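Local coordinates for RmpA (Streptococcus mutans, PDB 3BJV), which probably serves as the cytoplasmic IIA component of a phosphoenolpyruvate-dependent phosphotransferase system, relaying phosphate for the uptake of ascorbate, at residues K8-I13 with R77-L82; L15-K20 with S81-T86; L28-L33 with L100-A105; Y54-I59 with V89-G94. All coordinates share one frame; numbering follows the deposited sequence.

Contact 1. Residues K8-I13 with R77-L82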
# COMPACT_ATOMS: atom_id res chain seq x y z
N LYS A 8 14.29 15.72 -5.81
CA LYS A 8 15.15 16.71 -6.45
C LYS A 8 14.41 17.63 -7.39
O LYS A 8 14.52 18.84 -7.27
CB LYS A 8 16.24 16.03 -7.28
CG LYS A 8 17.11 15.06 -6.55
CD LYS A 8 18.38 14.86 -7.38
CE LYS A 8 18.91 13.42 -7.39
NZ LYS A 8 20.08 13.28 -8.34
N GLU A 9 13.66 17.06 -8.33
CA GLU A 9 12.93 17.83 -9.32
C GLU A 9 11.91 18.74 -8.64
O GLU A 9 11.68 19.86 -9.12
CB GLU A 9 12.15 16.93 -10.26
CG GLU A 9 12.80 16.42 -11.50
CD GLU A 9 11.86 15.40 -12.25
OE1 GLU A 9 10.61 15.28 -11.91
OE2 GLU A 9 12.39 14.71 -13.17
N ASN A 10 11.23 18.26 -7.59
CA ASN A 10 10.17 19.09 -6.98
C ASN A 10 10.63 20.01 -5.87
O ASN A 10 9.83 20.77 -5.34
CB ASN A 10 9.01 18.22 -6.51
CG ASN A 10 8.27 17.62 -7.67
OD1 ASN A 10 7.50 18.29 -8.30
ND2 ASN A 10 8.50 16.35 -7.96
N HIS A 11 11.94 19.95 -5.53
CA HIS A 11 12.52 20.55 -4.33
C HIS A 11 11.63 20.40 -3.14
O HIS A 11 11.35 21.37 -2.39
CB HIS A 11 12.79 22.03 -4.56
CG HIS A 11 13.59 22.28 -5.78
ND1 HIS A 11 13.01 22.57 -7.01
CD2 HIS A 11 14.93 22.21 -5.99
CE1 HIS A 11 13.97 22.74 -7.89
NE2 HIS A 11 15.14 22.52 -7.30
N SER A 12 11.17 19.17 -2.95
CA SER A 12 10.09 18.97 -2.04
C SER A 12 10.51 18.30 -0.74
O SER A 12 9.65 17.78 -0.02
CB SER A 12 9.04 18.17 -2.73
OG SER A 12 9.65 16.98 -3.18
N ILE A 13 11.81 18.30 -0.43
CA ILE A 13 12.27 17.94 0.90
C ILE A 13 12.48 19.21 1.73
O ILE A 13 13.32 20.04 1.36
CB ILE A 13 13.62 17.22 0.91
CG1 ILE A 13 13.54 15.89 0.17
CG2 ILE A 13 14.04 17.02 2.36
CD1 ILE A 13 14.86 15.25 -0.01
N ARG A 77 0.87 15.50 -12.12
CA ARG A 77 1.88 14.50 -12.35
C ARG A 77 2.31 13.83 -11.06
O ARG A 77 2.05 14.35 -9.96
CB ARG A 77 3.06 15.12 -13.11
CG ARG A 77 3.79 16.15 -12.33
CD ARG A 77 4.99 16.59 -13.13
NE ARG A 77 6.05 17.04 -12.23
CZ ARG A 77 6.30 18.32 -11.99
NH1 ARG A 77 5.55 19.28 -12.61
NH2 ARG A 77 7.30 18.64 -11.16
N ASP A 78 2.93 12.65 -11.22
CA ASP A 78 3.38 11.80 -10.09
C ASP A 78 4.50 12.52 -9.31
O ASP A 78 5.41 13.05 -9.90
CB ASP A 78 3.89 10.44 -10.59
CG ASP A 78 2.79 9.59 -11.11
OD1 ASP A 78 1.82 9.26 -10.37
OD2 ASP A 78 2.88 9.25 -12.29
N ALA A 79 4.42 12.60 -8.00
CA ALA A 79 5.46 13.33 -7.23
C ALA A 79 5.30 13.01 -5.80
O ALA A 79 4.25 12.46 -5.42
CB ALA A 79 5.35 14.85 -7.45
N PHE A 80 6.34 13.33 -5.04
CA PHE A 80 6.40 13.12 -3.61
C PHE A 80 7.00 14.35 -2.97
O PHE A 80 7.79 15.03 -3.59
CB PHE A 80 7.35 11.97 -3.27
CG PHE A 80 7.00 10.65 -3.87
CD1 PHE A 80 7.57 10.24 -5.08
CD2 PHE A 80 6.16 9.76 -3.19
CE1 PHE A 80 7.27 9.00 -5.62
CE2 PHE A 80 5.87 8.46 -3.73
CZ PHE A 80 6.44 8.10 -4.92
N SER A 81 6.66 14.59 -1.69
CA SER A 81 7.45 15.46 -0.85
C SER A 81 7.77 14.79 0.52
O SER A 81 7.24 13.77 0.86
CB SER A 81 6.72 16.77 -0.61
OG SER A 81 5.66 16.52 0.29
N LEU A 82 8.69 15.36 1.27
CA LEU A 82 9.02 14.89 2.57
C LEU A 82 9.26 16.10 3.44
O LEU A 82 10.07 17.00 3.11
CB LEU A 82 10.24 13.98 2.52
CG LEU A 82 10.50 13.17 3.79
CD1 LEU A 82 11.15 11.90 3.36
CD2 LEU A 82 11.41 13.93 4.77
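Ser12 and Phe80 meet through a short, well-aimed hydrogen bond: Ser12 OG lies 2.7 Å from Phe80 O, in the carbonyl plane and on a lone pair. The torsion that permits this places OG between the backbone N and the carbonyl carbon (chi1 56°), which turns the hydroxyl toward the neighbouring segment. Beneath it the serine methylenes pack closely, with Ser12 CB 3.4 Å from Ser81 CB. The next link is made by the backbone, Leu82 N donating to Ser12 O at 2.9 Å. Ile13 and Leu82 then pair as parallel bridge partners, their side chains on the same face.

Upstream, Asn10 and Arg77 approach from opposite directions, amide and guanidinium planes 18° apart. Asn10 CG is anti to the carbonyl carbon (chi1 -69°), which carries the amide toward the strand. Asn10 OD1 is 2.9 Å from Arg77 NH2, yet the angle is too poor for a hydrogen bond; OD1 is instead hydrogen-bonded to Ser36 OG. The amide's other branch, Asn10 ND2, rests 3.5 Å from Ala79 CB and is bonded to Ala6 O. Between these zones His11, with positive phi, closes helix 3-10 by a Schellman motif. The whole is a helix-to-strand junction feeding a parallel edge pairing of an alpha/beta sandwich.

Contact 2. Residues L15-K20 with S81-T86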
# COMPACT_ATOMS: atom_id res chain seq x y z
N LEU A 15 12.92 20.37 5.74
CA LEU A 15 13.14 19.75 7.03
C LEU A 15 13.09 20.70 8.20
O LEU A 15 13.29 21.93 8.03
CB LEU A 15 14.51 19.09 7.00
CG LEU A 15 14.80 18.09 5.91
CD1 LEU A 15 16.30 17.94 5.91
CD2 LEU A 15 14.14 16.72 6.16
N GLY A 16 12.85 20.14 9.40
CA GLY A 16 12.85 20.91 10.65
C GLY A 16 11.79 22.02 10.75
O GLY A 16 12.06 23.14 11.25
N LEU A 17 10.58 21.71 10.29
CA LEU A 17 9.49 22.66 10.27
C LEU A 17 8.64 22.52 11.51
O LEU A 17 8.64 21.49 12.13
CB LEU A 17 8.64 22.48 8.99
CG LEU A 17 9.38 22.63 7.64
CD1 LEU A 17 8.37 22.74 6.51
CD2 LEU A 17 10.30 23.86 7.64
N THR A 18 7.93 23.57 11.85
CA THR A 18 7.07 23.58 13.03
C THR A 18 5.60 23.76 12.56
O THR A 18 5.31 24.68 11.80
CB THR A 18 7.50 24.72 14.03
OG1 THR A 18 8.87 24.51 14.41
CG2 THR A 18 6.65 24.70 15.31
N ALA A 19 4.71 22.87 13.04
CA ALA A 19 3.30 22.92 12.74
C ALA A 19 2.57 22.89 14.07
O ALA A 19 2.98 22.16 14.96
CB ALA A 19 2.90 21.72 11.90
N LYS A 20 1.49 23.65 14.22
CA LYS A 20 0.78 23.63 15.49
C LYS A 20 -0.22 22.52 15.50
O LYS A 20 -0.61 22.03 16.56
CB LYS A 20 0.08 24.98 15.77
CG LYS A 20 1.03 26.02 16.38
CD LYS A 20 0.51 27.45 16.22
CE LYS A 20 1.34 28.43 17.04
NZ LYS A 20 0.89 29.81 16.74
N SER A 81 6.66 14.59 -1.69
CA SER A 81 7.45 15.46 -0.85
C SER A 81 7.77 14.79 0.52
O SER A 81 7.24 13.77 0.86
CB SER A 81 6.72 16.77 -0.61
OG SER A 81 5.66 16.52 0.29
N LEU A 82 8.69 15.36 1.27
CA LEU A 82 9.02 14.89 2.57
C LEU A 82 9.26 16.10 3.44
O LEU A 82 10.07 17.00 3.11
CB LEU A 82 10.24 13.98 2.52
CG LEU A 82 10.50 13.17 3.79
CD1 LEU A 82 11.15 11.90 3.36
CD2 LEU A 82 11.41 13.93 4.77
N VAL A 83 8.53 16.12 4.56
CA VAL A 83 8.58 17.18 5.54
C VAL A 83 8.82 16.49 6.90
O VAL A 83 8.17 15.47 7.17
CB VAL A 83 7.22 17.94 5.56
CG1 VAL A 83 6.97 18.63 6.92
CG2 VAL A 83 7.10 18.96 4.38
N THR A 84 9.71 17.03 7.73
CA THR A 84 9.88 16.57 9.12
C THR A 84 9.55 17.73 10.04
O THR A 84 9.85 18.86 9.73
CB THR A 84 11.32 16.14 9.41
OG1 THR A 84 12.21 17.22 9.13
CG2 THR A 84 11.74 14.89 8.55
N LEU A 85 8.85 17.45 11.12
CA LEU A 85 8.49 18.44 12.16
C LEU A 85 9.48 18.40 13.36
O LEU A 85 10.11 17.36 13.64
CB LEU A 85 7.05 18.14 12.68
CG LEU A 85 5.98 18.12 11.58
CD1 LEU A 85 4.76 17.65 12.15
CD2 LEU A 85 5.74 19.53 11.06
N THR A 86 9.52 19.51 14.11
CA THR A 86 10.38 19.57 15.29
C THR A 86 9.72 18.92 16.52
O THR A 86 10.42 18.44 17.42
CB THR A 86 10.84 21.00 15.57
OG1 THR A 86 9.69 21.86 15.64
CG2 THR A 86 11.81 21.50 14.43
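Leu17 and Thr84 join through flat peptide groups, the contact having no aromatic ring: Leu17 N approaches Thr84 O in the carbonyl plane, at 3.0 Å. The carbonyl of Leu17 is met less squarely, because Thr86 N, 2.9 Å from Leu17 O, is tilted 22° out of that plane. These two bonds flank the Leu17-Leu85 bridge and define the parallel pairing of strands 13-17 and 79-85 in the mixed sheet of this alpha/beta sandwich. Between them a CA-H...O contact brings Leu85 CA to 3.1 Å from Leu17 O.

The two faces of the ribbon differ. On the one bearing Leu17 and Leu85, Ala19 CB sits 3.7 Å from Leu85 CD2, and helix 22-36 closes over Leu17 and Ala19 through Leu28. The other carries Leu15, whose CD2 reaches Leu82 CD2 and the methyl of Thr84, with Val141 of helix 138-147 packed on both leucines.

Gly16 marks a corner in its chain. There the pairing borrows a side chain: Gly16 N donates to Thr84 OG1 at 3.0 Å, nearly straight at 168°. The threonine is set to accept, since with chi1 at 57° OG1 points at the neighbouring strand, while CG2 turns to Leu15. At the exposed end the pairing finishes with two crossing threonines, Thr18 OG1 and Thr86 OG1 sharing a hydrogen bond of 3.0 Å.

Contact 3. Residues L28-L33 with L100-A105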
# COMPACT_ATOMS: atom_id res chain seq x y z
N LEU A 28 1.94 22.00 4.95
CA LEU A 28 3.37 22.03 4.74
C LEU A 28 3.84 20.95 3.80
O LEU A 28 4.82 21.15 3.09
CB LEU A 28 4.10 21.87 6.06
CG LEU A 28 3.95 23.01 7.05
CD1 LEU A 28 4.61 22.58 8.31
CD2 LEU A 28 4.54 24.39 6.54
N SER A 29 3.17 19.79 3.79
CA SER A 29 3.68 18.68 3.00
C SER A 29 3.27 18.76 1.52
O SER A 29 3.87 18.17 0.64
CB SER A 29 3.37 17.31 3.67
OG SER A 29 2.00 16.96 3.61
N VAL A 30 2.25 19.54 1.24
CA VAL A 30 1.65 19.54 -0.10
C VAL A 30 2.06 20.79 -0.88
O VAL A 30 2.07 20.81 -2.10
CB VAL A 30 0.10 19.47 0.03
CG1 VAL A 30 -0.57 19.89 -1.28
CG2 VAL A 30 -0.31 18.05 0.47
N THR A 31 2.35 21.85 -0.12
CA THR A 31 2.73 23.12 -0.66
C THR A 31 3.91 22.98 -1.62
O THR A 31 3.86 23.50 -2.71
CB THR A 31 3.05 24.08 0.49
OG1 THR A 31 1.85 24.74 0.85
CG2 THR A 31 4.11 25.11 0.04
N PRO A 32 4.97 22.27 -1.23
CA PRO A 32 6.06 22.13 -2.23
C PRO A 32 5.64 21.62 -3.61
O PRO A 32 6.22 22.05 -4.60
CB PRO A 32 7.07 21.20 -1.54
CG PRO A 32 6.77 21.29 -0.08
CD PRO A 32 5.30 21.63 0.06
N LEU A 33 4.64 20.74 -3.66
CA LEU A 33 4.07 20.16 -4.88
C LEU A 33 3.09 21.06 -5.66
O LEU A 33 2.93 20.93 -6.87
CB LEU A 33 3.32 18.87 -4.54
CG LEU A 33 4.13 17.79 -3.86
CD1 LEU A 33 3.25 16.54 -3.60
CD2 LEU A 33 5.34 17.50 -4.73
N LEU A 100 6.17 13.61 7.38
CA LEU A 100 5.12 13.57 6.37
C LEU A 100 5.69 13.41 4.96
O LEU A 100 6.54 14.19 4.51
CB LEU A 100 4.14 14.76 6.47
CG LEU A 100 3.52 14.94 7.84
CD1 LEU A 100 4.20 16.11 8.54
CD2 LEU A 100 2.06 15.22 7.68
N LEU A 101 5.25 12.36 4.29
CA LEU A 101 5.62 12.11 2.93
C LEU A 101 4.34 12.16 2.07
O LEU A 101 3.58 11.19 2.01
CB LEU A 101 6.38 10.79 2.82
CG LEU A 101 7.43 10.66 1.71
CD1 LEU A 101 8.36 9.44 2.00
CD2 LEU A 101 6.74 10.50 0.35
N ALA A 102 4.08 13.33 1.48
CA ALA A 102 2.93 13.53 0.61
C ALA A 102 3.15 12.88 -0.73
O ALA A 102 4.26 12.83 -1.25
CB ALA A 102 2.65 14.95 0.42
N LEU A 103 2.08 12.40 -1.30
CA LEU A 103 2.14 11.51 -2.41
C LEU A 103 1.21 12.11 -3.44
O LEU A 103 0.04 12.38 -3.10
CB LEU A 103 1.58 10.16 -1.90
CG LEU A 103 1.14 9.00 -2.80
CD1 LEU A 103 2.04 8.92 -4.07
CD2 LEU A 103 1.25 7.71 -1.97
N ALA A 104 1.70 12.31 -4.67
CA ALA A 104 0.79 12.52 -5.81
C ALA A 104 0.92 11.45 -6.88
O ALA A 104 1.97 11.39 -7.56
CB ALA A 104 1.01 13.91 -6.44
N ALA A 105 -0.13 10.64 -7.05
CA ALA A 105 -0.17 9.55 -8.04
C ALA A 105 -1.23 9.78 -9.12
O ALA A 105 -2.36 10.15 -8.82
CB ALA A 105 -0.43 8.17 -7.34
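Ala102 receives the helix: its methyl carbon is approached by Ser29, Val30 and Leu33. The nearest atom is a backbone one, Ser29 O at 3.5 Å from Ala102 CB, which places the helix surface almost directly on the strand. The serine side chain lies alongside, with Ser29 OG 3.8 Å from Ala102 CB and Ser29 CB 3.9 Å from Leu100 CB. One turn later Leu33 CD1 lies anti to CA (chi2 -179°) and touches two methyls. Leu33 CD1 is 4.4 Å from Ala102 CB, and Leu33 CD1 is 4.5 Å from Ala104 CB. Val30 adds a lighter touch through CG2. No hydrogen bond links the two segments.

The second shell explains how these groups are set. Ser29 OG is bonded back to Val26 O within the helix, so this buried hydroxyl is satisfied without help from the strand. The helix is kinked at Pro32, and Leu33 N makes no bond to Ser29 O; that carbonyl accepts instead from Ser81 OG of the adjoining strand 79-85. Ala102 in turn is held by backbone bonding to Ser81. Small residues at the closest points and a leucine beside them give the packing of helix 22-36 on the central sheet, one interface of the three-layer alpha/beta sandwich.

Contact 4. Residues Y54-I59 with V89-G94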
# COMPACT_ATOMS: atom_id res chain seq x y z
N TYR A 54 -13.45 11.37 6.84
CA TYR A 54 -13.20 9.92 6.91
C TYR A 54 -12.28 9.53 8.04
O TYR A 54 -12.19 8.36 8.35
CB TYR A 54 -12.63 9.40 5.59
CG TYR A 54 -13.66 9.20 4.49
CD1 TYR A 54 -14.37 8.01 4.41
CD2 TYR A 54 -13.90 10.19 3.51
CE1 TYR A 54 -15.32 7.79 3.40
CE2 TYR A 54 -14.85 10.00 2.50
CZ TYR A 54 -15.55 8.78 2.46
OH TYR A 54 -16.50 8.49 1.51
N GLY A 55 -11.60 10.49 8.65
CA GLY A 55 -10.43 10.22 9.48
C GLY A 55 -9.15 10.06 8.64
O GLY A 55 -9.21 9.93 7.43
N PRO A 56 -7.99 10.06 9.29
CA PRO A 56 -6.72 9.87 8.57
C PRO A 56 -6.78 8.53 7.88
O PRO A 56 -7.07 7.55 8.51
CB PRO A 56 -5.67 9.80 9.70
CG PRO A 56 -6.30 10.46 10.92
CD PRO A 56 -7.81 10.21 10.75
N TYR A 57 -6.52 8.47 6.60
CA TYR A 57 -6.50 7.17 5.91
C TYR A 57 -5.06 6.89 5.41
O TYR A 57 -4.88 6.16 4.45
CB TYR A 57 -7.57 7.12 4.76
CG TYR A 57 -7.57 8.38 3.91
CD1 TYR A 57 -6.86 8.43 2.70
CD2 TYR A 57 -8.20 9.55 4.37
CE1 TYR A 57 -6.84 9.61 1.93
CE2 TYR A 57 -8.14 10.73 3.63
CZ TYR A 57 -7.46 10.74 2.40
OH TYR A 57 -7.39 11.93 1.71
N TYR A 58 -4.04 7.45 6.07
CA TYR A 58 -2.67 7.40 5.49
C TYR A 58 -1.57 7.35 6.52
O TYR A 58 -0.42 7.65 6.25
CB TYR A 58 -2.47 8.57 4.54
CG TYR A 58 -3.05 9.89 5.09
CD1 TYR A 58 -2.41 10.60 6.15
CD2 TYR A 58 -4.21 10.42 4.56
CE1 TYR A 58 -2.93 11.82 6.64
CE2 TYR A 58 -4.74 11.63 5.05
CZ TYR A 58 -4.12 12.32 6.08
OH TYR A 58 -4.70 13.50 6.53
N ILE A 59 -1.89 6.96 7.72
CA ILE A 59 -0.89 6.88 8.75
C ILE A 59 -0.47 5.42 8.79
O ILE A 59 -1.00 4.67 9.59
CB ILE A 59 -1.43 7.44 10.12
CG1 ILE A 59 -1.79 8.93 9.96
CG2 ILE A 59 -0.39 7.25 11.21
CD1 ILE A 59 -2.45 9.58 11.10
N VAL A 89 2.64 16.22 15.86
CA VAL A 89 1.30 16.78 15.91
C VAL A 89 0.40 15.57 16.06
O VAL A 89 0.79 14.48 15.62
CB VAL A 89 0.87 17.57 14.58
CG1 VAL A 89 1.55 18.89 14.49
CG2 VAL A 89 1.14 16.75 13.31
N THR A 90 -0.78 15.76 16.65
CA THR A 90 -1.74 14.68 16.86
C THR A 90 -2.83 14.74 15.80
O THR A 90 -3.46 15.78 15.62
CB THR A 90 -2.35 14.75 18.26
OG1 THR A 90 -1.31 14.91 19.24
CG2 THR A 90 -3.10 13.48 18.57
N PHE A 91 -3.02 13.67 15.05
CA PHE A 91 -4.15 13.59 14.10
C PHE A 91 -5.49 13.23 14.79
O PHE A 91 -5.50 12.90 15.98
CB PHE A 91 -3.84 12.63 12.95
CG PHE A 91 -3.06 13.27 11.83
CD1 PHE A 91 -1.73 13.68 12.01
CD2 PHE A 91 -3.67 13.53 10.60
CE1 PHE A 91 -1.01 14.30 10.96
CE2 PHE A 91 -2.97 14.13 9.55
CZ PHE A 91 -1.64 14.52 9.73
N THR A 92 -6.61 13.28 14.08
CA THR A 92 -7.94 13.18 14.74
C THR A 92 -8.20 11.82 15.42
O THR A 92 -9.02 11.76 16.35
CB THR A 92 -9.15 13.59 13.83
OG1 THR A 92 -8.97 13.11 12.48
CG2 THR A 92 -9.31 15.09 13.78
N ASP A 93 -7.51 10.77 14.98
CA ASP A 93 -7.68 9.41 15.55
C ASP A 93 -6.78 9.09 16.77
O ASP A 93 -6.64 7.91 17.14
CB ASP A 93 -7.45 8.33 14.47
CG ASP A 93 -6.14 8.50 13.75
OD1 ASP A 93 -5.36 9.41 14.13
OD2 ASP A 93 -5.87 7.72 12.81
N GLY A 94 -6.16 10.15 17.32
CA GLY A 94 -5.18 10.05 18.42
C GLY A 94 -3.76 9.73 18.00
O GLY A 94 -2.89 9.54 18.83
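Phe91 reaches into the loop 54-59, and its atoms can be followed outward one by one. Its CB touches Ile59 CD1 at 3.8 Å and, slightly farther, Pro56 CG at 3.9 Å. Ring atom CG also meets Ile59 CD1, which approaches obliquely, while CD2 lies near Pro56 CG. Farther out, Phe91 CE2 is 3.5 Å from Tyr58 OH and 3.7 Å from Tyr58 CE1. At the tip, Phe91 CZ packs against Leu100 CD2. The Tyr58 and Phe91 side chains cross at about a right angle and meet edge by edge, CE2 near the plane of the tyrosine ring and OH near that of the phenylalanine, so the rings do not stack. Tyr58 OH is hydrogen-bonded to Thr51 OG1, and Trp22 lies against the phenylalanine ring.

A type I turn from Phe91 to Gly94 brings Asp93 to the proline. The Asp93 and Pro56 side chains slide past each other in opposite directions, with Asp93 OD2 3.4 Å from Pro56 CG; Asp93 OD1 accepts from Lys95 N. Thr92 OG1 adds a contact at 3.6 Å to Pro56 CD. With Tyr58 OH and Asp93 OD1 bonded to other residues, the loop and the turn are joined by van der Waals packing, partly carbon on carbon and partly oxygen on carbon, without directional bonds.

Overall arrangement
Contacts 1 and 2 both use strand 79-85, the first where helix 3-10 leads into strand 13-17, the second farther along that pairing, with centres about 15 Å apart; the first is buried and the second runs out to exposed threonines. Contact 3 is the most central, about 5 Å from the middle of the chain, and meets contact 1 where strands 79-85 and 96-104 run side by side. Contact 4, its centre about 14 Å from the middle, lies on the opposite side of the chain's centre from contact 1, on a loop and a turn, nested within the chain span that contact 3 closes. The strand contacts rely on hydrogen bonds, whereas helix-on-sheet contact 3 and contact 4 rely on packing.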